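RNA-dependent RNA polymerase (Taggert virus, PDB 6DX3) carries a viral OTU domain, a cysteine protease that probably removes ubiquitin from host proteins as a deubiquitinase. Local coordinates at residues G38-H43 with N149-L154. Residues are numbered along the deposited sequence; the frame is centred on the assembly and turned at random.
Sequences GNCLYH and NHYDYL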
ATOM      1  N   GLY A  38      -3.611 -14.373   0.550  1.00 34.99           N
ATOM      2  CA  GLY A  38      -4.486 -13.223   0.428  1.00 34.99           C
ATOM      3  C   GLY A  38      -4.224 -12.099   1.410  1.00 31.72           C
ATOM      4  O   GLY A  38      -4.904 -11.071   1.337  1.00 32.57           O
ATOM      5  N   ASN A  39      -3.268 -12.258   2.325  1.00 28.52           N
ATOM      6  CA  ASN A  39      -2.928 -11.224   3.295  1.00 27.92           C
ATOM      7  C   ASN A  39      -1.714 -10.403   2.873  1.00 26.90           C
ATOM      8  O   ASN A  39      -1.238  -9.570   3.653  1.00 27.62           O
ATOM      9  CB  ASN A  39      -2.672 -11.853   4.669  1.00 26.60           C
ATOM     10  CG  ASN A  39      -3.850 -12.667   5.176  1.00 29.83           C
ATOM     11  OD1 ASN A  39      -4.999 -12.227   5.123  1.00 31.57           O
ATOM     12  ND2 ASN A  39      -3.567 -13.865   5.673  1.00 31.89           N
ATOM     13  N   CYS A  40      -1.225 -10.605   1.645  1.00 34.74           N
ATOM     14  CA  CYS A  40       0.062 -10.055   1.227  1.00 32.62           C
ATOM     15  C   CYS A  40       0.106  -8.531   1.291  1.00 29.28           C
ATOM     16  O   CYS A  40       1.173  -7.959   1.543  1.00 25.23           O
ATOM     17  CB  CYS A  40       0.384 -10.528  -0.189  1.00 35.77           C
ATOM     18  SG  CYS A  40      -0.922 -10.121  -1.359  1.00 37.98           S
ATOM     19  N   LEU A  41      -1.016  -7.852   1.042  1.00 27.17           N
ATOM     20  CA  LEU A  41      -1.016  -6.398   1.190  1.00 25.60           C
ATOM     21  C   LEU A  41      -0.683  -6.005   2.624  1.00 24.09           C
ATOM     22  O   LEU A  41       0.161  -5.133   2.861  1.00 21.15           O
ATOM     23  CB  LEU A  41      -2.363  -5.805   0.777  1.00 24.63           C
ATOM     24  CG  LEU A  41      -2.447  -4.299   1.060  1.00 27.85           C
ATOM     25  CD1 LEU A  41      -1.507  -3.520   0.143  1.00 27.10           C
ATOM     26  CD2 LEU A  41      -3.865  -3.769   0.946  1.00 23.54           C
ATOM     27  N   TYR A  42      -1.326  -6.661   3.594  1.00 27.04           N
ATOM     28  CA  TYR A  42      -1.106  -6.328   4.998  1.00 25.27           C
ATOM     29  C   TYR A  42       0.275  -6.762   5.473  1.00 24.16           C
ATOM     30  O   TYR A  42       0.872  -6.091   6.321  1.00 24.15           O
ATOM     31  CB  TYR A  42      -2.205  -6.955   5.852  1.00 25.48           C
ATOM     32  CG  TYR A  42      -3.589  -6.594   5.365  1.00 27.59           C
ATOM     33  CD1 TYR A  42      -4.037  -5.280   5.420  1.00 27.39           C
ATOM     34  CD2 TYR A  42      -4.440  -7.555   4.839  1.00 30.53           C
ATOM     35  CE1 TYR A  42      -5.297  -4.933   4.971  1.00 28.83           C
ATOM     36  CE2 TYR A  42      -5.708  -7.217   4.387  1.00 33.49           C
ATOM     37  CZ  TYR A  42      -6.128  -5.901   4.455  1.00 31.37           C
ATOM     38  OH  TYR A  42      -7.381  -5.549   4.012  1.00 32.58           O
ATOM     39  N   HIS A  43       0.792  -7.876   4.948  1.00 26.16           N
ATOM     40  CA  HIS A  43       2.176  -8.260   5.216  1.00 24.00           C
ATOM     41  C   HIS A  43       3.137  -7.161   4.776  1.00 24.74           C
ATOM     42  O   HIS A  43       4.025  -6.753   5.535  1.00 22.56           O
ATOM     43  CB  HIS A  43       2.513  -9.564   4.489  1.00 25.37           C
ATOM     44  CG  HIS A  43       1.968 -10.795   5.143  1.00 27.35           C
ATOM     45  ND1 HIS A  43       2.405 -11.241   6.373  1.00 27.40           N
ATOM     46  CD2 HIS A  43       1.040 -11.688   4.727  1.00 29.45           C
ATOM     47  CE1 HIS A  43       1.761 -12.350   6.689  1.00 29.47           C
ATOM     48  NE2 HIS A  43       0.927 -12.642   5.709  1.00 30.83           N
ATOM     49  N   ASN A 149      -2.536  -9.547  -8.323  1.00 30.35           N
ATOM     50  CA  ASN A 149      -3.207  -9.420  -7.038  1.00 31.20           C
ATOM     51  C   ASN A 149      -2.251  -9.480  -5.851  1.00 29.44           C
ATOM     52  O   ASN A 149      -2.672  -9.172  -4.734  1.00 30.89           O
ATOM     53  CB  ASN A 149      -4.277 -10.508  -6.910  1.00 33.49           C
ATOM     54  CG  ASN A 149      -5.394 -10.349  -7.927  1.00 37.26           C
ATOM     55  OD1 ASN A 149      -5.715  -9.238  -8.347  1.00 38.28           O
ATOM     56  ND2 ASN A 149      -5.984 -11.464  -8.337  1.00 38.87           N
ATOM     57  N   HIS A 150      -0.988  -9.840  -6.065  1.00 28.41           N
ATOM     58  CA  HIS A 150       0.001  -9.964  -4.999  1.00 26.72           C
ATOM     59  C   HIS A 150       0.665  -8.619  -4.710  1.00 26.39           C
ATOM     60  O   HIS A 150       0.792  -7.765  -5.591  1.00 27.74           O
ATOM     61  CB  HIS A 150       1.065 -10.998  -5.384  1.00 27.20           C
ATOM     62  CG  HIS A 150       2.118 -11.210  -4.338  1.00 28.05           C
ATOM     63  ND1 HIS A 150       1.934 -12.042  -3.255  1.00 28.17           N
ATOM     64  CD2 HIS A 150       3.370 -10.708  -4.218  1.00 27.86           C
ATOM     65  CE1 HIS A 150       3.026 -12.042  -2.511  1.00 27.07           C
ATOM     66  NE2 HIS A 150       3.912 -11.241  -3.073  1.00 27.29           N
ATOM     67  N   TYR A 151       1.104  -8.450  -3.460  1.00 23.23           N
ATOM     68  CA  TYR A 151       1.818  -7.257  -3.018  1.00 22.33           C
ATOM     69  C   TYR A 151       3.118  -7.672  -2.347  1.00 22.70           C
ATOM     70  O   TYR A 151       3.126  -8.577  -1.509  1.00 21.59           O
ATOM     71  CB  TYR A 151       0.979  -6.429  -2.035  1.00 21.32           C
ATOM     72  CG  TYR A 151      -0.103  -5.577  -2.658  1.00 22.24           C
ATOM     73  CD1 TYR A 151       0.187  -4.318  -3.174  1.00 22.40           C
ATOM     74  CD2 TYR A 151      -1.419  -6.020  -2.707  1.00 23.05           C
ATOM     75  CE1 TYR A 151      -0.797  -3.530  -3.733  1.00 21.10           C
ATOM     76  CE2 TYR A 151      -2.414  -5.237  -3.262  1.00 23.57           C
ATOM     77  CZ  TYR A 151      -2.095  -3.991  -3.777  1.00 22.03           C
ATOM     78  OH  TYR A 151      -3.079  -3.209  -4.337  1.00 21.12           O
ATOM     79  N   ASP A 152       4.211  -7.008  -2.711  1.00 23.25           N
ATOM     80  CA  ASP A 152       5.487  -7.178  -2.034  1.00 26.14           C
ATOM     81  C   ASP A 152       5.953  -5.830  -1.501  1.00 25.68           C
ATOM     82  O   ASP A 152       5.494  -4.772  -1.942  1.00 24.47           O
ATOM     83  CB  ASP A 152       6.560  -7.769  -2.965  1.00 27.75           C
ATOM     84  CG  ASP A 152       6.373  -9.257  -3.211  1.00 29.77           C
ATOM     85  OD1 ASP A 152       6.108 -10.005  -2.248  1.00 30.33           O
ATOM     86  OD2 ASP A 152       6.490  -9.678  -4.380  1.00 31.31           O
ATOM     87  N   TYR A 153       6.869  -5.878  -0.538  1.00 26.28           N
ATOM     88  CA  TYR A 153       7.480  -4.674   0.004  1.00 26.07           C
ATOM     89  C   TYR A 153       8.709  -4.302  -0.813  1.00 27.16           C
ATOM     90  O   TYR A 153       9.438  -5.174  -1.291  1.00 27.96           O
ATOM     91  CB  TYR A 153       7.874  -4.875   1.468  1.00 26.98           C
ATOM     92  CG  TYR A 153       8.443  -3.630   2.114  1.00 26.89           C
ATOM     93  CD1 TYR A 153       7.623  -2.551   2.418  1.00 27.08           C
ATOM     94  CD2 TYR A 153       9.797  -3.530   2.414  1.00 27.32           C
ATOM     95  CE1 TYR A 153       8.131  -1.408   3.002  1.00 27.79           C
ATOM     96  CE2 TYR A 153      10.315  -2.385   3.005  1.00 28.09           C
ATOM     97  CZ  TYR A 153       9.474  -1.328   3.296  1.00 28.90           C
ATOM     98  OH  TYR A 153       9.968  -0.184   3.880  1.00 30.97           O
ATOM     99  N   LEU A 154       8.931  -2.999  -0.972  1.00 27.23           N
ATOM    100  CA  LEU A 154      10.106  -2.476  -1.657  1.00 27.19           C
ATOM    101  C   LEU A 154      10.926  -1.669  -0.661  1.00 29.43           C
ATOM    102  O   LEU A 154      10.431  -0.692  -0.090  1.00 29.87           O
ATOM    103  CB  LEU A 154       9.715  -1.617  -2.863  1.00 26.25           C
ATOM    104  CG  LEU A 154       9.055  -2.348  -4.036  1.00 26.34           C
ATOM    105  CD1 LEU A 154       8.460  -1.352  -5.024  1.00 27.66           C
ATOM    106  CD2 LEU A 154      10.048  -3.267  -4.735  1.00 26.98           C
TER
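C40, the first residue of helix 40-49, points its side chain at strand 150-156 and buries the most surface there, followed by Y151 and L41. Its SG sits between the backbone N and the carbonyl carbon, which brings the sulfur 3.4 Å from Y151 N; the N-H...S angle of 141° marks a weak hydrogen bond. The same sulfur lies near the edge of the Y151 ring, close to its plane. C40 lies obliquely to the H150 ring, with C40 CB 3.8 Å from H150 ND1. At its other nitrogen, H150 NE2 donates to D152 OD1 at 2.7 Å; OD1 lies close to the imidazole plane, while NE2 meets it from above the carboxylate plane, 52° out of it, a bond that restrains the ring's rotation. D152 is itself held by a salt bridge from R147 and by the backbone N of Q34.

A cysteine at a helix start facing a strand histidine is the papain-like (clan CA) arrangement, with a third residue (Asn in papain, here D152) orienting the histidine, consistent with C40, H150 and D152 forming the OTU catalytic triad.

Next along the helix, L41 lies side by side with Y151, the two side chains pointing the same way. L41 CD1 lies 3.6 Å from the centroid of the Y151 ring and 6° off its normal, a CH-pi contact over the ring's centre, while L41 CB rests 3.6 Å from Y151 CD2. I144 of the adjacent strand touches both side chains.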